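Local coordinates for protein ATP-dependent DNA helicase (Mycobacterium smegmatis, PDB 5V9X) that is a 3'-to-5' RNA:DNA helicase that binds the single-stranded DNA tracking strand and uses ATP, probably its hydrolysis, to unwind duplexes, at residues Pro50-Ala53 with Asp54-Ala58; Val67-Pro70 with Thr71-Lys75. One frame throughout, in Å; residues are numbered along the deposited sequence.

Overall arrangement
Interaction 1 (50-53 with 54-58) is the first turns of helix 50-60 and interaction 2 (67-70 with 71-75) is the loop that leaves strand 64-68 for helix 75-88, so the two follow in series and their centres are about 11 Å apart. Interaction 1 is partly buried and rests on regular helical hydrogen bonds and one CH-pi contact; interaction 2 is buried and rests on a lysine ammonium and a serine hydroxyl turned onto backbone carbonyls. They meet through A51 on A69, A55 on V67 and a probable hydrogen bond from Q52 to G74. Both hold AMP-PNP, interaction 1 at the adenine, interaction 2 at the phosphates.

Interaction 1: Pro50-Ala53 with Asp54-Ala58; sequences PAQA and DAWSA. With ANP (phosphoaminophosphonic acid-adenylate ester), chain C.
Q52 and W56, one turn apart on helix 50-60, lie side by side and point the same way, with the amide and indole planes only 21° apart. CB of Q52 sits over the six-membered ring of W56, 3.8 Å from its centroid and 15° off the ring normal, a CH-pi contact over the face. Q52 CG continues onward, nearest CZ2 of W56 at 4.0 Å. Because CG of Q52 stands anti to the carbonyl carbon (chi1 -75°) and the chain is extended beyond it, the amide is carried forward to the adenine of AMP-PNP. There Q52 OE1 accepts from N6 of the nucleotide at 3.1 Å and Q52 NE2 donates to its N7 at 3.0 Å. These two bonds, both noticeably bent, read the Hoogsteen edge of the base. This pairing of a glutamine with adenine N6 and N7 is the hallmark of the Q-motif of DEAD-box and related helicases, and the position of Q52 near the start of a helix in the DEAD/DEAH-box helicase domain is consistent with it. T49 N also donates to Q52 OE1, and G74 O takes a hydrogen bond from Q52 NE2, so both ends of the amide have second partners that should fix its flip.

The same ring face also receives the backbone of Q52, whose O stands 3.0 Å above the W56 ring plane, offset toward the rim. That oxygen accepts the backbone amide of W56 in a nearly straight bond, W56 N to Q52 O 2.8 Å. W56 NE1 is hydrogen-bonded to L77 O, and F33 and F41 meet the ring edge-to-face. Further round the helix, the N of D54 bonds to O of P50 at 3.0 Å, and CB of A55 packs against A51 O.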
ATOM      1  N   PRO A  50       7.898  18.037 -20.770  1.00 51.70           N
ATOM      2  CA  PRO A  50       8.283  16.864 -21.576  1.00 53.72           C
ATOM      3  C   PRO A  50       7.333  15.685 -21.444  1.00 55.73           C
ATOM      4  O   PRO A  50       6.958  15.081 -22.458  1.00 62.24           O
ATOM      5  CB  PRO A  50       9.682  16.538 -21.041  1.00 53.39           C
ATOM      6  CG  PRO A  50      10.229  17.857 -20.639  1.00 52.55           C
ATOM      7  CD  PRO A  50       9.063  18.652 -20.108  1.00 53.13           C
ATOM      8  N   ALA A  51       6.920  15.346 -20.219  1.00 52.55           N
ATOM      9  CA  ALA A  51       6.005  14.225 -20.033  1.00 50.37           C
ATOM     10  C   ALA A  51       4.684  14.450 -20.757  1.00 53.42           C
ATOM     11  O   ALA A  51       4.076  13.492 -21.244  1.00 58.78           O
ATOM     12  CB  ALA A  51       5.762  13.984 -18.543  1.00 47.90           C
ATOM     13  N   GLN A  52       4.226  15.700 -20.845  1.00 51.14           N
ATOM     14  CA  GLN A  52       3.003  15.986 -21.588  1.00 50.08           C
ATOM     15  C   GLN A  52       3.218  15.826 -23.089  1.00 49.93           C
ATOM     16  O   GLN A  52       2.411  15.188 -23.776  1.00 47.33           O
ATOM     17  CB  GLN A  52       2.510  17.397 -21.264  1.00 49.25           C
ATOM     18  CG  GLN A  52       1.855  17.521 -19.902  1.00 51.18           C
ATOM     19  CD  GLN A  52       1.618  18.961 -19.501  1.00 46.70           C
ATOM     20  OE1 GLN A  52       2.325  19.864 -19.948  1.00 48.23           O
ATOM     21  NE2 GLN A  52       0.618  19.185 -18.657  1.00 37.79           N
ATOM     22  N   ALA A  53       4.302  16.401 -23.615  1.00 47.99           N
ATOM     23  CA  ALA A  53       4.558  16.341 -25.051  1.00 53.23           C
ATOM     24  C   ALA A  53       4.686  14.899 -25.527  1.00 59.25           C
ATOM     25  O   ALA A  53       4.097  14.513 -26.543  1.00 61.31           O
ATOM     26  CB  ALA A  53       5.818  17.137 -25.389  1.00 42.93           C
ATOM     27  N   ASP A  54       5.449  14.084 -24.794  1.00 61.55           N
ATOM     28  CA  ASP A  54       5.597  12.678 -25.157  1.00 62.50           C
ATOM     29  C   ASP A  54       4.272  11.935 -25.023  1.00 64.48           C
ATOM     30  O   ASP A  54       3.888  11.163 -25.908  1.00 67.77           O
ATOM     31  CB  ASP A  54       6.665  12.018 -24.285  1.00 63.68           C
ATOM     32  CG  ASP A  54       8.002  12.723 -24.359  1.00 66.19           C
ATOM     33  OD1 ASP A  54       8.162  13.620 -25.212  1.00 66.78           O
ATOM     34  OD2 ASP A  54       8.894  12.379 -23.554  1.00 67.45           O
ATOM     35  N   ALA A  55       3.560  12.155 -23.912  1.00 62.26           N
ATOM     36  CA  ALA A  55       2.321  11.423 -23.671  1.00 55.76           C
ATOM     37  C   ALA A  55       1.260  11.772 -24.705  1.00 58.37           C
ATOM     38  O   ALA A  55       0.535  10.891 -25.179  1.00 61.78           O
ATOM     39  CB  ALA A  55       1.802  11.701 -22.261  1.00 47.21           C
ATOM     40  N   TRP A  56       1.151  13.053 -25.068  1.00 57.27           N
ATOM     41  CA  TRP A  56       0.185  13.443 -26.092  1.00 56.97           C
ATOM     42  C   TRP A  56       0.483  12.757 -27.418  1.00 58.08           C
ATOM     43  O   TRP A  56      -0.439  12.354 -28.136  1.00 61.07           O
ATOM     44  CB  TRP A  56       0.181  14.959 -26.267  1.00 57.38           C
ATOM     45  CG  TRP A  56      -0.327  15.705 -25.075  1.00 58.52           C
ATOM     46  CD1 TRP A  56      -1.187  15.245 -24.119  1.00 54.50           C
ATOM     47  CD2 TRP A  56       0.003  17.048 -24.705  1.00 56.56           C
ATOM     48  NE1 TRP A  56      -1.416  16.222 -23.179  1.00 51.25           N
ATOM     49  CE2 TRP A  56      -0.696  17.338 -23.515  1.00 55.38           C
ATOM     50  CE3 TRP A  56       0.820  18.035 -25.265  1.00 53.18           C
ATOM     51  CZ2 TRP A  56      -0.601  18.573 -22.878  1.00 55.95           C
ATOM     52  CZ3 TRP A  56       0.912  19.256 -24.632  1.00 58.65           C
ATOM     53  CH2 TRP A  56       0.206  19.516 -23.451  1.00 58.49           C
ATOM     54  N   SER A  57       1.766  12.606 -27.755  1.00 57.87           N
ATOM     55  CA  SER A  57       2.128  11.946 -29.005  1.00 58.70           C
ATOM     56  C   SER A  57       1.692  10.487 -29.001  1.00 55.33           C
ATOM     57  O   SER A  57       1.055  10.013 -29.948  1.00 56.73           O
ATOM     58  CB  SER A  57       3.635  12.055 -29.235  1.00 62.55           C
ATOM     59  OG  SER A  57       3.984  11.558 -30.515  1.00 71.71           O
ATOM     60  N   ALA A  58       2.025   9.758 -27.934  1.00 48.90           N
ATOM     61  CA  ALA A  58       1.668   8.346 -27.863  1.00 47.39           C
ATOM     62  C   ALA A  58       0.159   8.156 -27.759  1.00 53.34           C
ATOM     63  O   ALA A  58      -0.406   7.274 -28.416  1.00 62.23           O
ATOM     64  CB  ALA A  58       2.374   7.687 -26.680  1.00 43.98           C
TER
HETATM   65  PG  ANP C 901       1.182  13.810  -9.017  1.00 36.69           P
HETATM   66  O1G ANP C 901       1.395  14.018  -7.551  1.00 39.44           O
HETATM   67  O2G ANP C 901      -0.215  13.122  -9.258  1.00 40.02           O
HETATM   68  O3G ANP C 901       2.332  12.891  -9.600  1.00 42.78           O
HETATM   69  PB  ANP C 901       0.912  15.161 -11.416  1.00 39.13           P
HETATM   70  O1B ANP C 901      -0.392  14.352 -11.666  1.00 32.32           O
HETATM   71  O2B ANP C 901       2.063  14.484 -12.078  1.00 41.01           O
HETATM   72  N3B ANP C 901       1.203  15.316  -9.777  1.00 41.66           N
HETATM   73  PA  ANP C 901      -0.606  17.374 -11.828  1.00 36.67           P
HETATM   74  O1A ANP C 901      -1.247  17.153 -10.507  1.00 33.77           O
HETATM   75  O2A ANP C 901      -1.474  16.952 -13.012  1.00 34.89           O
HETATM   76  O3A ANP C 901       0.757  16.586 -12.010  1.00 46.66           O
HETATM   77  O5' ANP C 901      -0.182  18.891 -11.971  1.00 37.70           O
HETATM   78  C5' ANP C 901       0.647  19.652 -11.031  1.00 39.97           C
HETATM   79  C4' ANP C 901       0.184  21.088 -11.020  1.00 45.08           C
HETATM   80  O4' ANP C 901       0.727  21.806 -12.159  1.00 48.59           O
HETATM   81  C3' ANP C 901      -1.326  21.241 -11.145  1.00 50.30           C
HETATM   82  O3' ANP C 901      -1.722  22.470 -10.557  1.00 50.70           O
HETATM   83  C2' ANP C 901      -1.521  21.312 -12.660  1.00 59.16           C
HETATM   84  O2' ANP C 901      -2.850  21.688 -13.054  1.00 69.97           O
HETATM   85  C1' ANP C 901      -0.320  22.181 -13.045  1.00 53.00           C
HETATM   86  N9  ANP C 901       0.180  22.021 -14.414  1.00 47.94           N
HETATM   87  C8  ANP C 901      -0.145  21.060 -15.337  1.00 47.35           C
HETATM   88  N7  ANP C 901       0.494  21.176 -16.477  1.00 43.99           N
HETATM   89  C5  ANP C 901       1.285  22.299 -16.298  1.00 47.08           C
HETATM   90  C6  ANP C 901       2.202  22.958 -17.138  1.00 49.31           C
HETATM   91  N6  ANP C 901       2.486  22.559 -18.380  1.00 48.30           N
HETATM   92  N1  ANP C 901       2.825  24.057 -16.650  1.00 46.62           N
HETATM   93  C2  ANP C 901       2.545  24.457 -15.406  1.00 42.83           C
HETATM   94  N3  ANP C 901       1.699  23.917 -14.525  1.00 46.05           N
HETATM   95  C4  ANP C 901       1.100  22.833 -15.033  1.00 46.72           C

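Interaction 2: Val67-Pro70 with Thr71-Lys75; sequences VIAP and TGSGK. With ANP (phosphoaminophosphonic acid-adenylate ester), chain C.
K75 reaches back along its own loop toward V67 and A69, sliding past V67 in the opposite direction. Its CG is anti to the carbonyl carbon and chi2 is extended, but the chain then bends at both chi3 (-71°) and chi4 (-68°), and this double bend brings the ammonium in among the phosphates. On the way, CG and CD of K75 pass V67, with K75 CD 4.1 Å from V67 CG1. K75 NZ donates to the A69 carbonyl, 2.9 Å from A69 O, from well above the carbonyl plane. The same K75 NZ is hydrogen-bonded to O2B of the AMP-PNP beta-phosphate at 2.5 Å and to O3G of its gamma-phosphate at 2.6 Å, and so bridges the two phosphates.

S73 turns its hydroxyl back onto P70. With OG beside its own backbone N, S73 OG donates to P70 O at 2.8 Å, again from above the carbonyl plane. The S73 oxygen then lies against CG and CD of the proline ring, and CB of A69 packs on S73 OG at 3.4 Å. T71 places its methyl CG2 3.4 Å from O1G of the AMP-PNP gamma-phosphate.

G74, at the N-cap of helix 75-88, has a positive phi of 74°, which goes with the tight turn of the loop beside the nucleotide. Its N and that of K75 make weak hydrogen bonds to O3A, and K75 N makes another weak one to O2B. Strand, phosphate-wrapping loop and helix, with the lysine between beta- and gamma-phosphates, are consistent with the P-loop (Walker A) motif of RecA-like helicase domains.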
ATOM      1  N   VAL A  67       2.709   6.805 -18.247  1.00 52.35           N
ATOM      2  CA  VAL A  67       3.460   8.040 -18.060  1.00 49.97           C
ATOM      3  C   VAL A  67       4.183   7.964 -16.723  1.00 49.57           C
ATOM      4  O   VAL A  67       3.554   7.793 -15.672  1.00 44.21           O
ATOM      5  CB  VAL A  67       2.541   9.270 -18.132  1.00 47.65           C
ATOM      6  CG1 VAL A  67       3.359  10.550 -18.081  1.00 42.82           C
ATOM      7  CG2 VAL A  67       1.690   9.218 -19.397  1.00 47.37           C
ATOM      8  N   ILE A  68       5.506   8.086 -16.761  1.00 53.92           N
ATOM      9  CA  ILE A  68       6.352   7.998 -15.576  1.00 54.61           C
ATOM     10  C   ILE A  68       7.090   9.325 -15.468  1.00 60.31           C
ATOM     11  O   ILE A  68       8.036   9.585 -16.222  1.00 69.82           O
ATOM     12  CB  ILE A  68       7.329   6.821 -15.650  1.00 53.79           C
ATOM     13  CG1 ILE A  68       6.572   5.518 -15.917  1.00 53.78           C
ATOM     14  CG2 ILE A  68       8.140   6.720 -14.367  1.00 52.92           C
ATOM     15  CD1 ILE A  68       7.476   4.351 -16.241  1.00 55.81           C
ATOM     16  N   ALA A  69       6.666  10.167 -14.532  1.00 54.97           N
ATOM     17  CA  ALA A  69       7.243  11.492 -14.361  1.00 53.28           C
ATOM     18  C   ALA A  69       7.003  11.935 -12.926  1.00 55.57           C
ATOM     19  O   ALA A  69       6.054  11.468 -12.285  1.00 53.76           O
ATOM     20  CB  ALA A  69       6.634  12.496 -15.352  1.00 52.92           C
ATOM     21  N   PRO A  70       7.842  12.840 -12.394  1.00 53.99           N
ATOM     22  CA  PRO A  70       7.683  13.265 -10.993  1.00 53.74           C
ATOM     23  C   PRO A  70       6.363  13.964 -10.701  1.00 52.22           C
ATOM     24  O   PRO A  70       5.533  14.151 -11.596  1.00 51.35           O
ATOM     25  CB  PRO A  70       8.872  14.212 -10.783  1.00 53.41           C
ATOM     26  CG  PRO A  70       9.290  14.631 -12.151  1.00 47.80           C
ATOM     27  CD  PRO A  70       9.025  13.449 -13.023  1.00 44.92           C
ATOM     28  N   THR A  71       6.169  14.369  -9.442  1.00 55.55           N
ATOM     29  CA  THR A  71       4.866  14.871  -9.012  1.00 61.18           C
ATOM     30  C   THR A  71       4.539  16.227  -9.625  1.00 74.21           C
ATOM     31  O   THR A  71       3.360  16.559  -9.794  1.00 76.51           O
ATOM     32  CB  THR A  71       4.810  14.949  -7.487  1.00 55.96           C
ATOM     33  OG1 THR A  71       5.979  15.616  -6.995  1.00 53.22           O
ATOM     34  CG2 THR A  71       4.735  13.551  -6.885  1.00 55.78           C
ATOM     35  N   GLY A  72       5.550  17.021  -9.962  1.00 87.19           N
ATOM     36  CA  GLY A  72       5.307  18.300 -10.599  1.00 90.20           C
ATOM     37  C   GLY A  72       5.496  18.249 -12.100  1.00 91.64           C
ATOM     38  O   GLY A  72       6.347  18.955 -12.649  1.00 97.81           O
ATOM     39  N   SER A  73       4.703  17.417 -12.781  1.00 81.75           N
ATOM     40  CA  SER A  73       4.850  17.222 -14.217  1.00 73.44           C
ATOM     41  C   SER A  73       3.573  17.437 -15.015  1.00 71.06           C
ATOM     42  O   SER A  73       3.650  17.524 -16.246  1.00 71.43           O
ATOM     43  CB  SER A  73       5.378  15.810 -14.513  1.00 71.59           C
ATOM     44  OG  SER A  73       6.562  15.546 -13.784  1.00 74.47           O
ATOM     45  N   GLY A  74       2.413  17.526 -14.370  1.00 65.03           N
ATOM     46  CA  GLY A  74       1.170  17.706 -15.092  1.00 60.44           C
ATOM     47  C   GLY A  74       0.716  16.450 -15.802  1.00 57.07           C
ATOM     48  O   GLY A  74       0.345  16.495 -16.979  1.00 56.35           O
ATOM     49  N   LYS A  75       0.753  15.315 -15.102  1.00 50.58           N
ATOM     50  CA  LYS A  75       0.331  14.059 -15.707  1.00 44.87           C
ATOM     51  C   LYS A  75      -1.177  13.993 -15.903  1.00 44.52           C
ATOM     52  O   LYS A  75      -1.644  13.218 -16.745  1.00 50.34           O
ATOM     53  CB  LYS A  75       0.816  12.883 -14.858  1.00 39.71           C
ATOM     54  CG  LYS A  75       2.336  12.770 -14.782  1.00 35.99           C
ATOM     55  CD  LYS A  75       2.773  11.445 -14.169  1.00 38.90           C
ATOM     56  CE  LYS A  75       2.485  11.383 -12.677  1.00 36.14           C
ATOM     57  NZ  LYS A  75       3.341  12.332 -11.912  1.00 31.93           N
TER
HETATM   58  PG  ANP C 901       1.182  13.810  -9.017  1.00 36.69           P
HETATM   59  O1G ANP C 901       1.395  14.018  -7.551  1.00 39.44           O
HETATM   60  O2G ANP C 901      -0.215  13.122  -9.258  1.00 40.02           O
HETATM   61  O3G ANP C 901       2.332  12.891  -9.600  1.00 42.78           O
HETATM   62  PB  ANP C 901       0.912  15.161 -11.416  1.00 39.13           P
HETATM   63  O1B ANP C 901      -0.392  14.352 -11.666  1.00 32.32           O
HETATM   64  O2B ANP C 901       2.063  14.484 -12.078  1.00 41.01           O
HETATM   65  N3B ANP C 901       1.203  15.316  -9.777  1.00 41.66           N
HETATM   66  PA  ANP C 901      -0.606  17.374 -11.828  1.00 36.67           P
HETATM   67  O1A ANP C 901      -1.247  17.153 -10.507  1.00 33.77           O
HETATM   68  O2A ANP C 901      -1.474  16.952 -13.012  1.00 34.89           O
HETATM   69  O3A ANP C 901       0.757  16.586 -12.010  1.00 46.66           O
HETATM   70  O5' ANP C 901      -0.182  18.891 -11.971  1.00 37.70           O
HETATM   71  C5' ANP C 901       0.647  19.652 -11.031  1.00 39.97           C
HETATM   72  C4' ANP C 901       0.184  21.088 -11.020  1.00 45.08           C
HETATM   73  O4' ANP C 901       0.727  21.806 -12.159  1.00 48.59           O
HETATM   74  C3' ANP C 901      -1.326  21.241 -11.145  1.00 50.30           C
HETATM   75  O3' ANP C 901      -1.722  22.470 -10.557  1.00 50.70           O
HETATM   76  C2' ANP C 901      -1.521  21.312 -12.660  1.00 59.16           C
HETATM   77  O2' ANP C 901      -2.850  21.688 -13.054  1.00 69.97           O
HETATM   78  C1' ANP C 901      -0.320  22.181 -13.045  1.00 53.00           C
HETATM   79  N9  ANP C 901       0.180  22.021 -14.414  1.00 47.94           N
HETATM   80  C8  ANP C 901      -0.145  21.060 -15.337  1.00 47.35           C
HETATM   81  N7  ANP C 901       0.494  21.176 -16.477  1.00 43.99           N
HETATM   82  C5  ANP C 901       1.285  22.299 -16.298  1.00 47.08           C
HETATM   83  C6  ANP C 901       2.202  22.958 -17.138  1.00 49.31           C
HETATM   84  N6  ANP C 901       2.486  22.559 -18.380  1.00 48.30           N
HETATM   85  N1  ANP C 901       2.825  24.057 -16.650  1.00 46.62           N
HETATM   86  C2  ANP C 901       2.545  24.457 -15.406  1.00 42.83           C
HETATM   87  N3  ANP C 901       1.699  23.917 -14.525  1.00 46.05           N
HETATM   88  C4  ANP C 901       1.100  22.833 -15.033  1.00 46.72           C